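Long-range contact in spectinomycin phosphotransferase (Legionella pneumophila, PDB 3I1A), which phosphorylates the antibiotic spectinomycin, probably at the expense of a magnesium-bound nucleotide, and so acts as an antibiotic resistance factor: residues F245-P257 with M316-A328. Residues are numbered along the deposited sequence; the frame is centred on the assembly and turned at random. Where two conformers were deposited one is given.
Sequences FIGGGVGNVWNKP and MFDPNNVVEIAFA
Asn252 OD1 is gripped from two quarters: Asn321 ND2 donates to it at 2.6 Å, and a water that also donates to Asp318 OD2 supplies a second hydrogen. The two asparagine side chains cross at about a right angle, with amide planes 60° apart, and the bond is bent, its N-H...O angle being 141°. The other end of the Asn321 amide is engaged too. With CG swung anti to the backbone N (chi1 -151°), its OD1 accepts from Val322 N at 2.7 Å, at the start of helix 322-329, and from a second water, which takes the N-H of Gly251. Both ends of the amide are therefore committed, which should fix its rotation.

Beside this polar corner, Ile325 presses against a glycine run. Its CG2 meets Gly247 O at 3.3 Å, while CD1 lies 3.6 Å from Gly249 CA, an approach left open by the bare alpha carbon. The same methyl touches CB of Asn255, and Asn255 ND2 makes a weak bond, 3.4 Å long, to Asn320 O. Val322 CG1 fits over the turn from Gly249 to Asn252, a type II turn, and meets Val250 CG2 at 3.9 Å; on helix 274-297, Arg284 touches Val250 and Ile285 touches Val322. A third water donates to Gly248 O and Val322 O, linking the two backbones.

The contact thus fastens the loop between helices 240-243 and 257-267 to the last helix of this kinase-like fold. The side chain of Val250 lies about 8 Å from that of Asn217, which binds magnesium in another structure of this protein, though no metal is bound here. Branched side chains of the helix rest largely on the backbone of a glycine-rich loop, and a hydrated asparagine pair borders them; no salt bridge joins the two segments.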
ATOM      1  N   PHE A 245       2.325 -11.313   0.625  1.00 13.59           N
ATOM      2  CA  PHE A 245       2.375 -10.815  -0.745  1.00 15.06           C
ATOM      3  C   PHE A 245       3.347 -11.590  -1.636  1.00 16.38           C
ATOM      4  O   PHE A 245       3.192 -11.609  -2.861  1.00 16.99           O
ATOM      5  CB  PHE A 245       2.752  -9.333  -0.742  1.00 14.07           C
ATOM      6  CG  PHE A 245       1.660  -8.441  -0.198  1.00 16.24           C
ATOM      7  CD1 PHE A 245       1.636  -8.082   1.153  1.00 14.17           C
ATOM      8  CD2 PHE A 245       0.626  -8.006  -1.024  1.00 14.21           C
ATOM      9  CE1 PHE A 245       0.590  -7.302   1.672  1.00 15.46           C
ATOM     10  CE2 PHE A 245      -0.423  -7.220  -0.505  1.00 14.47           C
ATOM     11  CZ  PHE A 245      -0.437  -6.874   0.833  1.00 14.13           C
ATOM     12  N   ILE A 246       4.344 -12.241  -1.035  1.00 16.50           N
ATOM     13  CA  ILE A 246       5.327 -12.991  -1.829  1.00 16.93           C
ATOM     14  C   ILE A 246       4.621 -14.265  -2.255  1.00 18.19           C
ATOM     15  O   ILE A 246       4.292 -15.113  -1.424  1.00 17.52           O
ATOM     16  CB  ILE A 246       6.595 -13.279  -0.983  1.00 16.09           C
ATOM     17  CG1 ILE A 246       7.105 -11.960  -0.366  1.00 13.79           C
ATOM     18  CG2 ILE A 246       7.677 -13.946  -1.846  1.00 15.15           C
ATOM     19  CD1 ILE A 246       7.457 -10.846  -1.380  1.00 12.96           C
ATOM     20  N   GLY A 247       4.346 -14.378  -3.552  1.00 18.90           N
ATOM     21  CA  GLY A 247       3.602 -15.528  -4.042  1.00 18.81           C
ATOM     22  C   GLY A 247       2.097 -15.313  -3.825  1.00 19.48           C
ATOM     23  O   GLY A 247       1.279 -16.211  -4.065  1.00 19.25           O
ATOM     24  N   GLY A 248       1.725 -14.114  -3.391  1.00 18.29           N
ATOM     25  CA  GLY A 248       0.321 -13.816  -3.116  1.00 17.85           C
ATOM     26  C   GLY A 248      -0.559 -13.582  -4.337  1.00 18.84           C
ATOM     27  O   GLY A 248      -1.773 -13.681  -4.250  1.00 17.72           O
ATOM     28  N   GLY A 249       0.057 -13.241  -5.465  1.00 17.88           N
ATOM     29  CA  GLY A 249      -0.702 -13.027  -6.693  1.00 19.58           C
ATOM     30  C   GLY A 249      -1.475 -11.732  -6.869  1.00 20.42           C
ATOM     31  O   GLY A 249      -2.323 -11.647  -7.773  1.00 19.80           O
ATOM     32  N   VAL A 250      -1.221 -10.732  -6.027  1.00 17.83           N
ATOM     33  CA  VAL A 250      -1.927  -9.461  -6.143  1.00 18.67           C
ATOM     34  C   VAL A 250      -1.578  -8.818  -7.490  1.00 19.20           C
ATOM     35  O   VAL A 250      -0.394  -8.531  -7.776  1.00 18.99           O
ATOM     36  CB  VAL A 250      -1.552  -8.483  -4.998  1.00 16.57           C
ATOM     37  CG1 VAL A 250      -2.263  -7.138  -5.187  1.00 17.38           C
ATOM     38  CG2 VAL A 250      -1.958  -9.074  -3.671  1.00 17.57           C
ATOM     39  N   GLY A 251      -2.612  -8.601  -8.303  1.00 20.81           N
ATOM     40  CA  GLY A 251      -2.442  -8.003  -9.625  1.00 22.49           C
ATOM     41  C   GLY A 251      -2.048  -9.008 -10.689  1.00 23.91           C
ATOM     42  O   GLY A 251      -1.582  -8.636 -11.772  1.00 26.04           O
ATOM     43  N   ASN A 252      -2.243 -10.286 -10.380  1.00 24.53           N
ATOM     44  CA  ASN A 252      -1.915 -11.391 -11.263  1.00 26.77           C
ATOM     45  C   ASN A 252      -0.428 -11.504 -11.606  1.00 27.76           C
ATOM     46  O   ASN A 252      -0.049 -11.929 -12.700  1.00 29.70           O
ATOM     47  CB  ASN A 252      -2.757 -11.339 -12.540  1.00 30.49           C
ATOM     48  CG  ASN A 252      -3.319 -12.702 -12.903  1.00 32.92           C
ATOM     49  OD1 ASN A 252      -4.489 -13.009 -12.626  1.00 36.53           O
ATOM     50  ND2 ASN A 252      -2.485 -13.544 -13.487  1.00 33.22           N
ATOM     51  N   VAL A 253       0.413 -11.083 -10.667  1.00 25.17           N
ATOM     52  CA  VAL A 253       1.856 -11.196 -10.788  1.00 24.03           C
ATOM     53  C   VAL A 253       2.247 -11.618  -9.365  1.00 23.82           C
ATOM     54  O   VAL A 253       1.389 -11.583  -8.471  1.00 22.02           O
ATOM     55  CB  VAL A 253       2.540  -9.840 -11.180  1.00 24.59           C
ATOM     56  CG1 VAL A 253       2.104  -9.431 -12.600  1.00 24.35           C
ATOM     57  CG2 VAL A 253       2.180  -8.746 -10.182  1.00 22.68           C
ATOM     58  N   TRP A 254       3.509 -12.008  -9.164  1.00 21.78           N
ATOM     59  CA  TRP A 254       3.993 -12.456  -7.850  1.00 22.40           C
ATOM     60  C   TRP A 254       3.211 -13.709  -7.437  1.00 21.84           C
ATOM     61  O   TRP A 254       2.663 -13.802  -6.337  1.00 23.70           O
ATOM     62  CB  TRP A 254       3.807 -11.327  -6.817  1.00 19.99           C
ATOM     63  CG  TRP A 254       4.752 -10.166  -6.974  1.00 20.46           C
ATOM     64  CD1 TRP A 254       5.377  -9.738  -8.124  1.00 20.49           C
ATOM     65  CD2 TRP A 254       5.169  -9.269  -5.936  1.00 17.99           C
ATOM     66  NE1 TRP A 254       6.156  -8.629  -7.848  1.00 19.64           N
ATOM     67  CE2 TRP A 254       6.047  -8.326  -6.516  1.00 17.76           C
ATOM     68  CE3 TRP A 254       4.881  -9.173  -4.567  1.00 19.85           C
ATOM     69  CZ2 TRP A 254       6.649  -7.292  -5.768  1.00 18.86           C
ATOM     70  CZ3 TRP A 254       5.478  -8.142  -3.816  1.00 18.31           C
ATOM     71  CH2 TRP A 254       6.351  -7.217  -4.423  1.00 19.53           C
ATOM     72  N   ASN A 255       3.183 -14.688  -8.334  1.00 24.47           N
ATOM     73  CA  ASN A 255       2.466 -15.936  -8.108  1.00 25.26           C
ATOM     74  C   ASN A 255       3.268 -17.130  -8.613  1.00 26.64           C
ATOM     75  O   ASN A 255       2.720 -18.206  -8.829  1.00 26.11           O
ATOM     76  CB  ASN A 255       1.112 -15.889  -8.828  1.00 25.59           C
ATOM     77  CG  ASN A 255       1.212 -15.270 -10.217  1.00 28.92           C
ATOM     78  OD1 ASN A 255       2.232 -15.396 -10.892  1.00 28.54           O
ATOM     79  ND2 ASN A 255       0.150 -14.599 -10.649  1.00 30.06           N
ATOM     80  N   LYS A 256       4.575 -16.952  -8.771  1.00 25.37           N
ATOM     81  CA  LYS A 256       5.411 -18.020  -9.280  1.00 26.85           C
ATOM     82  C   LYS A 256       6.411 -18.561  -8.266  1.00 26.33           C
ATOM     83  O   LYS A 256       7.047 -17.809  -7.525  1.00 25.02           O
ATOM     84  CB  LYS A 256       6.132 -17.520 -10.526  1.00 28.35           C
ATOM     85  CG  LYS A 256       5.174 -16.973 -11.570  1.00 29.91           C
ATOM     86  CD  LYS A 256       5.908 -16.272 -12.689  1.00 33.38           C
ATOM     87  CE  LYS A 256       4.929 -15.896 -13.778  1.00 35.77           C
ATOM     88  NZ  LYS A 256       4.229 -17.113 -14.276  1.00 36.08           N
ATOM     89  N   PRO A 257       6.570 -19.889  -8.227  1.00 26.91           N
ATOM     90  CA  PRO A 257       7.490 -20.552  -7.302  1.00 26.53           C
ATOM     91  C   PRO A 257       8.914 -19.997  -7.237  1.00 25.55           C
ATOM     92  O   PRO A 257       9.449 -19.800  -6.148  1.00 24.19           O
ATOM     93  CB  PRO A 257       7.438 -22.008  -7.764  1.00 28.22           C
ATOM     94  CG  PRO A 257       6.025 -22.142  -8.213  1.00 28.53           C
ATOM     95  CD  PRO A 257       5.828 -20.885  -9.018  1.00 28.08           C
ATOM     96  N   MET A 316     -10.094 -10.802  -9.209  1.00 18.54           N
ATOM     97  CA  MET A 316      -9.626 -11.537  -8.020  1.00 18.02           C
ATOM     98  C   MET A 316      -9.925 -13.019  -8.126  1.00 18.21           C
ATOM     99  O   MET A 316      -9.254 -13.854  -7.497  1.00 18.47           O
ATOM    100  CB  MET A 316     -10.288 -10.994  -6.743  1.00 17.62           C
ATOM    101  CG  MET A 316     -10.021  -9.510  -6.507  1.00 19.99           C
ATOM    102  SD  MET A 316     -10.600  -8.856  -4.919  1.00 17.82           S
ATOM    103  CE  MET A 316     -12.310  -9.544  -4.813  1.00 18.86           C
ATOM    104  N   PHE A 317     -10.946 -13.350  -8.913  1.00 19.09           N
ATOM    105  CA  PHE A 317     -11.357 -14.744  -9.091  1.00 19.91           C
ATOM    106  C   PHE A 317     -10.774 -15.433 -10.325  1.00 21.22           C
ATOM    107  O   PHE A 317     -11.129 -16.580 -10.629  1.00 23.10           O
ATOM    108  CB  PHE A 317     -12.896 -14.827  -9.113  1.00 18.61           C
ATOM    109  CG  PHE A 317     -13.539 -14.336  -7.851  1.00 17.19           C
ATOM    110  CD1 PHE A 317     -13.738 -12.968  -7.640  1.00 14.74           C
ATOM    111  CD2 PHE A 317     -13.888 -15.234  -6.828  1.00 17.41           C
ATOM    112  CE1 PHE A 317     -14.271 -12.497  -6.438  1.00 15.48           C
ATOM    113  CE2 PHE A 317     -14.420 -14.771  -5.616  1.00 17.44           C
ATOM    114  CZ  PHE A 317     -14.612 -13.406  -5.415  1.00 16.98           C
ATOM    115  N   ASP A 318      -9.882 -14.752 -11.036  1.00 22.35           N
ATOM    116  CA  ASP A 318      -9.280 -15.354 -12.231  1.00 23.99           C
ATOM    117  C   ASP A 318      -8.236 -16.428 -11.906  1.00 24.12           C
ATOM    118  O   ASP A 318      -7.732 -16.515 -10.788  1.00 22.61           O
ATOM    119  CB  ASP A 318      -8.623 -14.284 -13.108  1.00 23.16           C
ATOM    120  CG  ASP A 318      -9.631 -13.485 -13.933  1.00 24.79           C
ATOM    121  OD1 ASP A 318     -10.748 -13.977 -14.171  1.00 26.11           O
ATOM    122  OD2 ASP A 318      -9.283 -12.369 -14.370  1.00 26.16           O
ATOM    123  N   PRO A 319      -7.908 -17.275 -12.895  1.00 25.58           N
ATOM    124  CA  PRO A 319      -6.916 -18.331 -12.690  1.00 25.08           C
ATOM    125  C   PRO A 319      -5.610 -17.761 -12.162  1.00 25.11           C
ATOM    126  O   PRO A 319      -5.076 -16.797 -12.711  1.00 27.21           O
ATOM    127  CB  PRO A 319      -6.746 -18.922 -14.094  1.00 23.24           C
ATOM    128  CG  PRO A 319      -8.080 -18.764 -14.683  1.00 25.13           C
ATOM    129  CD  PRO A 319      -8.462 -17.346 -14.257  1.00 25.65           C
ATOM    130  N   ASN A 320      -5.099 -18.362 -11.095  1.00 24.86           N
ATOM    131  CA  ASN A 320      -3.836 -17.948 -10.500  1.00 25.32           C
ATOM    132  C   ASN A 320      -3.889 -16.562  -9.878  1.00 23.59           C
ATOM    133  O   ASN A 320      -2.845 -15.931  -9.702  1.00 23.64           O
ATOM    134  CB  ASN A 320      -2.707 -17.956 -11.544  1.00 30.53           C
ATOM    135  CG  ASN A 320      -2.707 -19.192 -12.415  1.00 32.97           C
ATOM    136  OD1 ASN A 320      -2.149 -19.179 -13.521  1.00 35.20           O
ATOM    137  ND2 ASN A 320      -3.325 -20.271 -11.932  1.00 35.48           N
ATOM    138  N   ASN A 321      -5.080 -16.048  -9.580  1.00 21.74           N
ATOM    139  CA  ASN A 321      -5.132 -14.726  -8.955  1.00 21.12           C
ATOM    140  C   ASN A 321      -5.257 -14.893  -7.439  1.00 19.05           C
ATOM    141  O   ASN A 321      -5.075 -16.006  -6.923  1.00 19.05           O
ATOM    142  CB  ASN A 321      -6.260 -13.855  -9.535  1.00 21.27           C
ATOM    143  CG  ASN A 321      -5.929 -12.356  -9.473  1.00 22.71           C
ATOM    144  OD1 ASN A 321      -5.949 -11.747  -8.408  1.00 22.09           O
ATOM    145  ND2 ASN A 321      -5.603 -11.767 -10.619  1.00 23.04           N
ATOM    146  N   VAL A 322      -5.571 -13.817  -6.725  1.00 18.09           N
ATOM    147  CA  VAL A 322      -5.589 -13.900  -5.261  1.00 18.70           C
ATOM    148  C   VAL A 322      -6.483 -14.935  -4.582  1.00 18.62           C
ATOM    149  O   VAL A 322      -6.077 -15.558  -3.599  1.00 17.22           O
ATOM    150  CB  VAL A 322      -5.806 -12.499  -4.608  1.00 16.63           C
ATOM    151  CG1 VAL A 322      -4.618 -11.579  -4.986  1.00 18.28           C
ATOM    152  CG2 VAL A 322      -7.132 -11.853  -5.037  1.00 15.59           C
ATOM    153  N   VAL A 323      -7.684 -15.143  -5.105  1.00 17.65           N
ATOM    154  CA  VAL A 323      -8.557 -16.110  -4.476  1.00 18.74           C
ATOM    155  C   VAL A 323      -8.024 -17.532  -4.573  1.00 19.49           C
ATOM    156  O   VAL A 323      -7.966 -18.235  -3.565  1.00 20.33           O
ATOM    157  CB  VAL A 323      -9.991 -16.035  -5.062  1.00 16.61           C
ATOM    158  CG1 VAL A 323     -10.846 -17.170  -4.468  1.00 16.20           C
ATOM    159  CG2 VAL A 323     -10.592 -14.664  -4.744  1.00 14.99           C
ATOM    160  N   GLU A 324      -7.624 -17.961  -5.766  0.50 19.26           N
ATOM    161  CA  GLU A 324      -7.124 -19.323  -5.935  0.50 20.21           C
ATOM    162  C   GLU A 324      -5.868 -19.579  -5.113  0.50 20.43           C
ATOM    163  O   GLU A 324      -5.678 -20.675  -4.581  0.50 21.83           O
ATOM    164  CB  GLU A 324      -6.866 -19.625  -7.416  0.50 21.39           C
ATOM    165  CG  GLU A 324      -8.123 -19.545  -8.272  0.50 21.23           C
ATOM    166  CD  GLU A 324      -7.948 -20.165  -9.641  0.50 24.37           C
ATOM    167  OE1 GLU A 324      -6.806 -20.171 -10.144  0.50 23.35           O
ATOM    168  OE2 GLU A 324      -8.958 -20.637 -10.218  0.50 23.94           O
ATOM    169  N   ILE A 325      -5.003 -18.576  -5.025  1.00 20.31           N
ATOM    170  CA  ILE A 325      -3.785 -18.689  -4.225  1.00 20.06           C
ATOM    171  C   ILE A 325      -4.109 -18.735  -2.719  1.00 20.44           C
ATOM    172  O   ILE A 325      -3.480 -19.482  -1.964  1.00 20.71           O
ATOM    173  CB  ILE A 325      -2.832 -17.517  -4.536  1.00 22.14           C
ATOM    174  CG1 ILE A 325      -2.266 -17.684  -5.955  1.00 22.27           C
ATOM    175  CG2 ILE A 325      -1.702 -17.456  -3.506  1.00 22.71           C
ATOM    176  CD1 ILE A 325      -1.471 -16.507  -6.424  1.00 20.88           C
ATOM    177  N   ALA A 326      -5.092 -17.956  -2.280  1.00 20.74           N
ATOM    178  CA  ALA A 326      -5.483 -17.961  -0.866  1.00 20.19           C
ATOM    179  C   ALA A 326      -5.987 -19.362  -0.491  1.00 22.60           C
ATOM    180  O   ALA A 326      -5.554 -19.946   0.513  1.00 21.37           O
ATOM    181  CB  ALA A 326      -6.573 -16.917  -0.609  1.00 20.87           C
ATOM    182  N   PHE A 327      -6.892 -19.907  -1.300  1.00 22.66           N
ATOM    183  CA  PHE A 327      -7.435 -21.239  -1.040  1.00 24.92           C
ATOM    184  C   PHE A 327      -6.336 -22.286  -1.026  1.00 25.76           C
ATOM    185  O   PHE A 327      -6.357 -23.217  -0.217  1.00 27.37           O
ATOM    186  CB  PHE A 327      -8.476 -21.616  -2.099  1.00 23.30           C
ATOM    187  CG  PHE A 327      -9.729 -20.799  -2.041  1.00 22.76           C
ATOM    188  CD1 PHE A 327      -9.972 -19.924  -0.993  1.00 20.60           C
ATOM    189  CD2 PHE A 327     -10.694 -20.933  -3.038  1.00 22.85           C
ATOM    190  CE1 PHE A 327     -11.156 -19.195  -0.937  1.00 23.44           C
ATOM    191  CE2 PHE A 327     -11.875 -20.208  -2.984  1.00 21.19           C
ATOM    192  CZ  PHE A 327     -12.108 -19.343  -1.940  1.00 21.80           C
ATOM    193  N   ALA A 328      -5.385 -22.155  -1.940  1.00 26.79           N
ATOM    194  CA  ALA A 328      -4.276 -23.092  -1.992  1.00 28.74           C
ATOM    195  C   ALA A 328      -3.398 -22.981  -0.738  1.00 29.31           C
ATOM    196  O   ALA A 328      -2.683 -23.924  -0.393  1.00 31.40           O
ATOM    197  CB  ALA A 328      -3.443 -22.838  -3.229  1.00 28.84           C
TER
HETATM  198  O   HOH W   1      -3.666 -14.275  -2.195  1.00 16.42           O
HETATM  199  O   HOH W   2      -5.405  -9.004  -7.656  1.00 20.24           O
HETATM  200  O   HOH W   3      -6.234 -11.973 -14.052  1.00 36.67           O